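Side-chain contacts in SWD1-like protein (Myceliophthora thermophila, PDB 6E29), which probably serves, through its WD-repeat beta-propeller domain, as a scaffold subunit of the COMPASS histone H3 methyltransferase complex: residues L221-T224 with E229-V232; E211-G216 with R240-P245; P152-T157 with E165-E170; E115-P118 with H122-A125. All blocks are in the same frame, centred on the assembly; numbering follows the deposited sequence.

Contact 1 (L221-T224 with E229-V232); sequences LRLT and ELLV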
# COMPACT_ATOMS: atom_id res chain seq x y z
N LEU B 221 0.68 0.70 -4.56
CA LEU B 221 -0.59 0.42 -5.23
C LEU B 221 -1.74 0.63 -4.25
O LEU B 221 -1.67 0.19 -3.09
CB LEU B 221 -0.65 -1.01 -5.69
CG LEU B 221 0.37 -1.45 -6.73
CD1 LEU B 221 0.26 -2.97 -6.94
CD2 LEU B 221 0.14 -0.66 -8.00
N ARG B 222 -2.83 1.24 -4.73
CA ARG B 222 -4.03 1.41 -3.90
C ARG B 222 -5.28 1.37 -4.77
O ARG B 222 -5.29 1.92 -5.88
CB ARG B 222 -3.94 2.78 -3.14
CG ARG B 222 -5.02 3.01 -2.13
CD ARG B 222 -5.03 1.95 -1.02
NE ARG B 222 -3.80 1.85 -0.21
CZ ARG B 222 -3.56 2.57 0.90
NH1 ARG B 222 -4.42 3.52 1.31
NH2 ARG B 222 -2.43 2.36 1.58
N LEU B 223 -6.31 0.71 -4.30
CA LEU B 223 -7.56 0.64 -5.02
C LEU B 223 -8.55 1.61 -4.40
O LEU B 223 -8.45 1.92 -3.21
CB LEU B 223 -8.14 -0.78 -4.95
CG LEU B 223 -7.50 -1.73 -5.92
CD1 LEU B 223 -7.94 -3.15 -5.60
CD2 LEU B 223 -7.87 -1.30 -7.33
N THR B 224 -9.52 2.07 -5.21
CA THR B 224 -10.69 2.75 -4.66
C THR B 224 -11.58 1.74 -3.92
O THR B 224 -11.44 0.52 -4.06
CB THR B 224 -11.53 3.44 -5.75
OG1 THR B 224 -11.89 2.52 -6.79
CG2 THR B 224 -10.77 4.62 -6.34
N GLU B 229 -10.86 1.46 -9.72
CA GLU B 229 -9.74 2.29 -10.15
C GLU B 229 -8.52 2.04 -9.27
O GLU B 229 -8.65 1.84 -8.06
CB GLU B 229 -10.09 3.77 -10.13
CG GLU B 229 -11.26 4.16 -11.04
CD GLU B 229 -12.63 4.12 -10.34
OE1 GLU B 229 -12.70 3.90 -9.10
OE2 GLU B 229 -13.65 4.32 -11.04
N LEU B 230 -7.36 2.05 -9.91
CA LEU B 230 -6.09 1.71 -9.29
C LEU B 230 -5.17 2.94 -9.40
O LEU B 230 -5.01 3.51 -10.48
CB LEU B 230 -5.45 0.53 -10.00
CG LEU B 230 -4.02 0.13 -9.65
CD1 LEU B 230 -3.98 -0.54 -8.26
CD2 LEU B 230 -3.52 -0.79 -10.78
N LEU B 231 -4.53 3.27 -8.31
CA LEU B 231 -3.55 4.34 -8.21
C LEU B 231 -2.18 3.72 -8.04
O LEU B 231 -2.00 2.81 -7.23
CB LEU B 231 -3.91 5.23 -7.00
CG LEU B 231 -2.97 6.32 -6.52
CD1 LEU B 231 -2.87 7.35 -7.62
CD2 LEU B 231 -3.61 6.94 -5.23
N VAL B 232 -1.21 4.22 -8.79
CA VAL B 232 0.11 3.61 -8.87
C VAL B 232 1.16 4.70 -8.71
O VAL B 232 1.13 5.69 -9.43
CB VAL B 232 0.35 2.91 -10.21
CG1 VAL B 232 1.77 2.27 -10.19
CG2 VAL B 232 -0.74 1.87 -10.52

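Contact 2 (E211-G216 with R240-P245); sequences EKIASG and RTFIVP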
# COMPACT_ATOMS: atom_id res chain seq x y z
N GLU B 211 1.66 -6.23 -17.49
CA GLU B 211 1.86 -5.13 -18.43
C GLU B 211 2.85 -4.13 -17.84
O GLU B 211 2.79 -3.83 -16.64
CB GLU B 211 0.53 -4.47 -18.77
CG GLU B 211 0.69 -3.15 -19.54
CD GLU B 211 -0.63 -2.48 -19.88
OE1 GLU B 211 -0.65 -1.62 -20.80
OE2 GLU B 211 -1.66 -2.81 -19.22
N LYS B 212 3.77 -3.63 -18.65
CA LYS B 212 4.69 -2.61 -18.16
C LYS B 212 3.97 -1.28 -18.14
O LYS B 212 3.64 -0.74 -19.21
CB LYS B 212 5.95 -2.53 -19.02
CG LYS B 212 6.85 -1.38 -18.66
CD LYS B 212 8.05 -1.19 -19.62
CE LYS B 212 9.29 -1.06 -18.81
NZ LYS B 212 9.43 -2.29 -17.99
N ILE B 213 3.73 -0.72 -16.95
CA ILE B 213 3.02 0.55 -16.84
C ILE B 213 3.89 1.70 -16.33
O ILE B 213 3.40 2.83 -16.27
CB ILE B 213 1.79 0.44 -15.91
CG1 ILE B 213 2.25 -0.03 -14.52
CG2 ILE B 213 0.73 -0.47 -16.57
CD1 ILE B 213 1.15 0.16 -13.39
N ALA B 214 5.14 1.45 -15.95
CA ALA B 214 5.97 2.53 -15.45
C ALA B 214 7.41 2.28 -15.89
O ALA B 214 7.78 1.17 -16.31
CB ALA B 214 5.85 2.66 -13.92
N SER B 215 8.23 3.31 -15.79
CA SER B 215 9.64 3.18 -16.12
C SER B 215 10.56 3.24 -14.90
O SER B 215 11.73 3.59 -15.03
CB SER B 215 10.06 4.25 -17.12
OG SER B 215 9.53 3.91 -18.39
N GLY B 216 10.04 2.95 -13.71
CA GLY B 216 10.94 2.59 -12.61
C GLY B 216 10.31 1.57 -11.68
O GLY B 216 9.37 0.87 -12.06
N ARG B 240 -0.09 7.55 -11.64
CA ARG B 240 -1.01 7.06 -12.66
C ARG B 240 -2.22 6.44 -12.01
O ARG B 240 -2.08 5.76 -10.99
CB ARG B 240 -0.38 5.98 -13.53
CG ARG B 240 0.83 6.58 -14.34
CD ARG B 240 1.57 5.44 -15.04
NE ARG B 240 2.69 5.88 -15.88
CZ ARG B 240 3.94 6.02 -15.46
NH1 ARG B 240 4.28 5.77 -14.18
NH2 ARG B 240 4.88 6.41 -16.33
N THR B 241 -3.38 6.64 -12.63
CA THR B 241 -4.59 5.91 -12.29
C THR B 241 -4.98 5.05 -13.48
O THR B 241 -4.78 5.43 -14.64
CB THR B 241 -5.73 6.83 -11.91
OG1 THR B 241 -5.92 7.83 -12.93
CG2 THR B 241 -5.39 7.50 -10.54
N PHE B 242 -5.53 3.89 -13.19
CA PHE B 242 -5.98 2.97 -14.22
C PHE B 242 -7.37 2.46 -13.91
O PHE B 242 -7.76 2.36 -12.74
CB PHE B 242 -5.09 1.74 -14.35
CG PHE B 242 -3.69 2.03 -14.69
CD1 PHE B 242 -3.21 1.86 -15.99
CD2 PHE B 242 -2.82 2.45 -13.68
CE1 PHE B 242 -1.88 2.17 -16.27
CE2 PHE B 242 -1.54 2.75 -13.95
CZ PHE B 242 -1.05 2.59 -15.27
N ILE B 243 -8.07 2.08 -14.98
CA ILE B 243 -9.41 1.49 -14.91
C ILE B 243 -9.25 -0.02 -14.76
O ILE B 243 -8.70 -0.66 -15.65
CB ILE B 243 -10.23 1.82 -16.16
CG1 ILE B 243 -10.19 3.33 -16.42
CG2 ILE B 243 -11.65 1.33 -16.00
CD1 ILE B 243 -10.63 4.16 -15.22
N VAL B 244 -9.73 -0.58 -13.66
CA VAL B 244 -9.41 -1.99 -13.38
C VAL B 244 -10.33 -2.87 -14.18
O VAL B 244 -11.53 -2.56 -14.30
CB VAL B 244 -9.54 -2.26 -11.86
CG1 VAL B 244 -9.58 -3.74 -11.58
CG2 VAL B 244 -8.39 -1.60 -11.07
N PRO B 245 -9.84 -3.96 -14.80
CA PRO B 245 -10.71 -4.78 -15.64
C PRO B 245 -11.71 -5.58 -14.82
O PRO B 245 -11.63 -5.74 -13.59
CB PRO B 245 -9.75 -5.71 -16.38
CG PRO B 245 -8.59 -5.83 -15.46
CD PRO B 245 -8.45 -4.44 -14.83

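Contact 3 (P152-T157 with E165-E170); sequences PKRTST and EKQAKE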
# COMPACT_ATOMS: atom_id res chain seq x y z
N PRO B 152 5.91 -14.66 -14.95
CA PRO B 152 5.26 -15.84 -15.54
C PRO B 152 6.22 -17.01 -15.70
O PRO B 152 7.45 -16.87 -15.78
CB PRO B 152 4.80 -15.33 -16.92
CG PRO B 152 4.81 -13.83 -16.82
CD PRO B 152 5.91 -13.51 -15.87
N LYS B 153 5.63 -18.19 -15.78
CA LYS B 153 6.42 -19.41 -15.86
C LYS B 153 6.85 -19.63 -17.31
O LYS B 153 6.02 -19.67 -18.22
CB LYS B 153 5.64 -20.61 -15.34
CG LYS B 153 6.55 -21.69 -14.79
CD LYS B 153 7.48 -21.12 -13.71
CE LYS B 153 7.89 -22.20 -12.69
NZ LYS B 153 9.01 -23.08 -13.22
N ARG B 154 8.14 -19.79 -17.52
CA ARG B 154 8.59 -20.17 -18.87
C ARG B 154 8.42 -21.67 -19.10
O ARG B 154 8.44 -22.47 -18.16
CB ARG B 154 10.04 -19.78 -19.08
CG ARG B 154 10.24 -18.24 -19.07
CD ARG B 154 11.61 -17.91 -19.58
NE ARG B 154 11.97 -16.53 -19.40
CZ ARG B 154 11.73 -15.59 -20.30
NH1 ARG B 154 11.14 -15.91 -21.43
NH2 ARG B 154 12.13 -14.34 -20.06
N THR B 155 8.25 -22.05 -20.37
CA THR B 155 8.19 -23.46 -20.73
C THR B 155 9.57 -24.10 -20.68
O THR B 155 10.61 -23.45 -20.74
CB THR B 155 7.60 -23.66 -22.13
OG1 THR B 155 8.64 -23.54 -23.10
CG2 THR B 155 6.47 -22.70 -22.43
N SER B 156 9.56 -25.42 -20.55
CA SER B 156 10.80 -26.17 -20.48
C SER B 156 11.61 -26.12 -21.78
O SER B 156 12.84 -26.32 -21.75
CB SER B 156 10.46 -27.63 -20.12
OG SER B 156 11.56 -28.46 -20.39
N THR B 157 10.96 -25.91 -22.92
CA THR B 157 11.63 -26.01 -24.20
C THR B 157 11.95 -24.65 -24.84
O THR B 157 12.57 -24.63 -25.92
CB THR B 157 10.78 -26.81 -25.19
OG1 THR B 157 9.44 -26.31 -25.16
CG2 THR B 157 10.80 -28.33 -24.87
N GLU B 165 20.98 -20.10 -18.03
CA GLU B 165 21.55 -19.43 -16.86
C GLU B 165 21.38 -17.91 -16.95
O GLU B 165 21.00 -17.26 -15.97
CB GLU B 165 23.04 -19.80 -16.72
CG GLU B 165 23.71 -19.04 -15.59
CD GLU B 165 25.21 -19.25 -15.54
OE1 GLU B 165 25.69 -20.31 -16.00
OE2 GLU B 165 25.90 -18.35 -15.00
N LYS B 166 21.66 -17.33 -18.11
CA LYS B 166 21.62 -15.87 -18.17
C LYS B 166 20.17 -15.38 -18.17
O LYS B 166 19.84 -14.37 -17.52
CB LYS B 166 22.39 -15.38 -19.41
CG LYS B 166 21.99 -13.98 -19.94
CD LYS B 166 22.78 -12.84 -19.24
CE LYS B 166 22.31 -11.43 -19.70
NZ LYS B 166 22.81 -10.28 -18.87
N GLN B 167 19.28 -16.11 -18.85
CA GLN B 167 17.88 -15.75 -18.84
C GLN B 167 17.31 -15.82 -17.43
O GLN B 167 16.54 -14.95 -17.01
CB GLN B 167 17.10 -16.68 -19.76
CG GLN B 167 15.64 -16.24 -19.89
CD GLN B 167 14.90 -17.15 -20.84
OE1 GLN B 167 14.80 -18.35 -20.62
NE2 GLN B 167 14.37 -16.56 -21.90
N ALA B 168 17.65 -16.88 -16.69
CA ALA B 168 17.15 -17.00 -15.33
C ALA B 168 17.63 -15.84 -14.47
O ALA B 168 16.86 -15.28 -13.69
CB ALA B 168 17.59 -18.33 -14.72
N LYS B 169 18.93 -15.52 -14.56
CA LYS B 169 19.47 -14.37 -13.82
C LYS B 169 18.69 -13.10 -14.14
O LYS B 169 18.38 -12.31 -13.24
CB LYS B 169 20.95 -14.20 -14.18
CG LYS B 169 21.71 -13.15 -13.35
CD LYS B 169 23.26 -13.23 -13.58
CE LYS B 169 23.73 -12.16 -14.58
NZ LYS B 169 22.84 -10.93 -14.49
N GLU B 170 18.34 -12.90 -15.41
CA GLU B 170 17.60 -11.69 -15.78
C GLU B 170 16.17 -11.71 -15.25
O GLU B 170 15.69 -10.68 -14.76
CB GLU B 170 17.58 -11.50 -17.31
CG GLU B 170 18.94 -11.09 -17.98
CD GLU B 170 19.71 -9.97 -17.24
OE1 GLU B 170 20.82 -10.26 -16.69
OE2 GLU B 170 19.20 -8.82 -17.19

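Contact 4 (E115-P118 with H122-A125); sequences ELHP and HQFA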
# COMPACT_ATOMS: atom_id res chain seq x y z
N GLU B 115 -1.08 -6.91 3.23
CA GLU B 115 -2.48 -6.53 3.08
C GLU B 115 -3.37 -7.69 3.48
O GLU B 115 -3.12 -8.83 3.07
CB GLU B 115 -2.85 -6.14 1.67
CG GLU B 115 -2.34 -4.76 1.28
CD GLU B 115 -3.24 -3.67 1.80
OE1 GLU B 115 -4.43 -3.67 1.42
OE2 GLU B 115 -2.78 -2.82 2.61
N LEU B 116 -4.43 -7.40 4.22
CA LEU B 116 -5.40 -8.45 4.58
C LEU B 116 -6.36 -8.73 3.42
O LEU B 116 -6.72 -7.85 2.64
CB LEU B 116 -6.21 -8.02 5.81
CG LEU B 116 -5.61 -8.29 7.17
CD1 LEU B 116 -6.57 -7.71 8.27
CD2 LEU B 116 -5.36 -9.79 7.42
N HIS B 117 -6.72 -10.01 3.27
CA HIS B 117 -7.76 -10.35 2.31
C HIS B 117 -9.02 -9.54 2.65
O HIS B 117 -9.41 -9.49 3.82
CB HIS B 117 -8.05 -11.86 2.38
CG HIS B 117 -8.96 -12.35 1.30
ND1 HIS B 117 -10.31 -12.07 1.28
CD2 HIS B 117 -8.72 -13.16 0.24
CE1 HIS B 117 -10.86 -12.66 0.24
NE2 HIS B 117 -9.92 -13.33 -0.42
N PRO B 118 -9.67 -8.90 1.67
CA PRO B 118 -10.75 -7.95 2.01
C PRO B 118 -11.96 -8.58 2.65
O PRO B 118 -12.82 -7.85 3.17
CB PRO B 118 -11.13 -7.35 0.66
CG PRO B 118 -9.93 -7.64 -0.23
CD PRO B 118 -9.39 -8.92 0.22
N HIS B 122 -8.06 -13.94 8.00
CA HIS B 122 -7.15 -15.07 8.16
C HIS B 122 -6.28 -15.34 6.93
O HIS B 122 -5.68 -16.42 6.85
CB HIS B 122 -7.94 -16.34 8.49
CG HIS B 122 -8.58 -16.32 9.85
ND1 HIS B 122 -9.94 -16.32 10.03
CD2 HIS B 122 -8.03 -16.25 11.09
CE1 HIS B 122 -10.22 -16.28 11.32
NE2 HIS B 122 -9.08 -16.24 11.99
N GLN B 123 -6.20 -14.41 5.97
CA GLN B 123 -5.26 -14.55 4.88
C GLN B 123 -4.69 -13.18 4.57
O GLN B 123 -5.42 -12.19 4.59
CB GLN B 123 -5.91 -15.12 3.64
CG GLN B 123 -4.90 -15.46 2.58
CD GLN B 123 -5.50 -15.67 1.23
OE1 GLN B 123 -5.63 -14.73 0.44
NE2 GLN B 123 -5.78 -16.91 0.91
N PHE B 124 -3.39 -13.11 4.30
CA PHE B 124 -2.79 -11.87 3.86
C PHE B 124 -1.75 -12.14 2.78
O PHE B 124 -1.31 -13.29 2.57
CB PHE B 124 -2.15 -11.05 5.02
CG PHE B 124 -0.89 -11.65 5.59
CD1 PHE B 124 0.35 -11.36 5.05
CD2 PHE B 124 -0.95 -12.47 6.72
CE1 PHE B 124 1.51 -11.93 5.60
CE2 PHE B 124 0.21 -13.06 7.25
CZ PHE B 124 1.44 -12.79 6.69
N ALA B 125 -1.41 -11.08 2.07
CA ALA B 125 -0.35 -11.08 1.07
C ALA B 125 0.71 -10.05 1.43
O ALA B 125 0.39 -8.91 1.82
CB ALA B 125 -0.89 -10.80 -0.33

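Contact 1 (L221-T224 with E229-V232)
Arg222 and Leu231 face each other as a hydrogen-bonded antiparallel pair in a beta hairpin, strand 218-223 with strand 229-234, the two strands that begin one four-stranded blade of this beta-propeller. Backbone bonds set the register. Leu231 N bonds to Arg222 O at 2.9 Å, and Arg222 N returns the bond to Leu231 O at 3.1 Å. A third bond joins Thr224 N to Glu229 O at 3.0 Å where strand 218-223 gives way to the turn.

Apolar packing fills the face that carries Leu221, Leu223, Leu230 and Val232. Leu221 and Val232 extend in the same direction as neighbours, with Leu221 CD2 resting 3.7 Å from Val232 CG2. Leu223 lays its CD2 across the neighbouring strand, 3.3 Å from Glu229 O and also against Leu230 CB. Ala178 and Val180 of the preceding blade press on Leu221. The other face bears Leu231, packed on Val277 and Phe279 of the next blade, and Arg222, whose guanidinium leads away from the hairpin to a salt bridge with Glu321.

Polar side chains close the turn end. Glu229 is bent at its second torsion (chi2 91°), which swings the carboxylate back to the threonine. There Thr224 OG1 donates to Glu229 OE1 at 2.8 Å, nearly in line with that oxygen's C-O bond.

Contact 2 (E211-G216 with R240-P245)
Ile213 and Phe242 make the apolar half of a contact between neighbouring blades of the beta-propeller: the isoleucine follows the outermost strand 207-212 of one blade, and the phenylalanine lies on strand 239-243 of the next. The isoleucine meets the far end of the ring obliquely. Its CB stands 3.6 Å from Phe242 CZ, while its two branches divide the ring end between them, Ile213 CG2 lying 3.7 Å from Phe242 CE1 and Ile213 CD1 3.8 Å from Phe242 CE2. This spread depends on CG1 sitting between the backbone N and the carbonyl carbon (chi1 58°). Val232 of strand 229-234 touches both side chains.

Arg240 supplies the polar half. Its side chain runs out straight to NE and lays the guanidinium against the backbone of Ile213 and Ala214, so one face is overlain by Ile213 O and Ala214 CA. The carbonyl oxygen therefore sits above the plane, badly placed for a hydrogen bond from NE. Instead Arg240 NH2 forms a salt bridge with Asp236, which also accepts from Ser215 N. A leucine in place of Arg240 would probably leave Asp236 without its charged mate and Ile213 O without the flat cation beneath it. Over the same face, toward its rim, Ala214 CB comes within 3.5 Å of Arg240 NH1.

Contact 3 (P152-T157 with E165-E170)
Arg154 and Gln167 stack their flat ends between an irregular loop and the helix 161-171, an excursion on the surface of the propeller that follows strand 144-147 and precedes strand 176-181. The two side chains arrive from opposite directions, one from the loop and one from the helix, and their guanidinium and amide planes are only 6° apart. With Gln167 CG anti to the backbone N (chi1 -174°) and the chain straight beyond it, the amide is carried well off the helix toward the arginine.

The overlap is centred on one end of the amide: Gln167 NE2 lies over the middle of the guanidinium, 3.2 Å from Arg154 CZ. Gln167 CD is 3.3 Å from Arg154 NE, and Gln167 OE1 extends past the guanidinium to the aliphatic part, 3.4 Å from Arg154 CD. Two N-H groups cannot bond to each other, so this is a stack, and the polar atoms look to other partners. Arg154 forms salt bridges with Asp171 through NE and with Glu158 through NH1, which would fix the rotation of its plane; Gln167 OE1 is hydrogen-bonded to Thr159 OG1.

Shortening Gln167 to an alanine is likely to uncover this guanidinium face and leave Thr159 OG1 without its amide partner. On the helix, Glu170 OE1 is shared by two lysines, Lys166 NZ from well above the carboxylate plane and Lys169 NZ, 3.1 Å away, nearly in line with the C-O bond.

Contact 4 (E115-P118 with H122-A125)
Gln123 slants across His117 at the turn end of a beta hairpin, strand 111-117 with strand 123-128, the first two strands of another propeller blade. Its CB lies 4.1 Å from His117 CB, where the two chains leave the backbone next to each other. From there CG stands anti to the backbone N (chi1 -171°) and the chain stays extended, taking CD out toward the CD2 edge of the imidazole with the amide plane turned 75° from the ring. At the tip, Gln123 OE1 arrives at the ring edge, near its plane, 3.5 Å from His117 CD2. The same oxygen is hydrogen-bonded to Tyr181 OH, and that tyrosine's ring also meets the histidine. On the other side of the imidazole, ND1 accepts from Trp119 N and so helps fix the ring's rotation.

Beneath these side chains, the strands are joined by His117 N to Gln123 O at 2.9 Å and by the reciprocal bonds of Glu115 and Ala125. Between the bonded pairs, Leu116 and Phe124 share the opposite face and both touch Leu83 of the preceding blade. Leu116 CD2 packs 4.2 Å from Phe124 CB, and Phe124 CB itself sits 3.1 Å from Glu115 O.

From the N terminus, contact 4 comes first and closes the short turn of the hairpin 111-117/123-128. Contact 3 follows in series, after strand 144-147, folding a surface loop back on helix 161-171 before the next blade begins; its centre is about 30 Å from those of contacts 1 and 4. Contact 2 then opens at the end of strand 207-212 and closes on strand 239-243, tying successive blades together. Inside the loop it spans, contact 1 closes the hairpin 218-223/229-234. These two touch directly, since strands 229-234 and 239-243 are neighbours in one sheet, whereas contacts 1 and 4 stay about 5 Å apart at their nearest atoms.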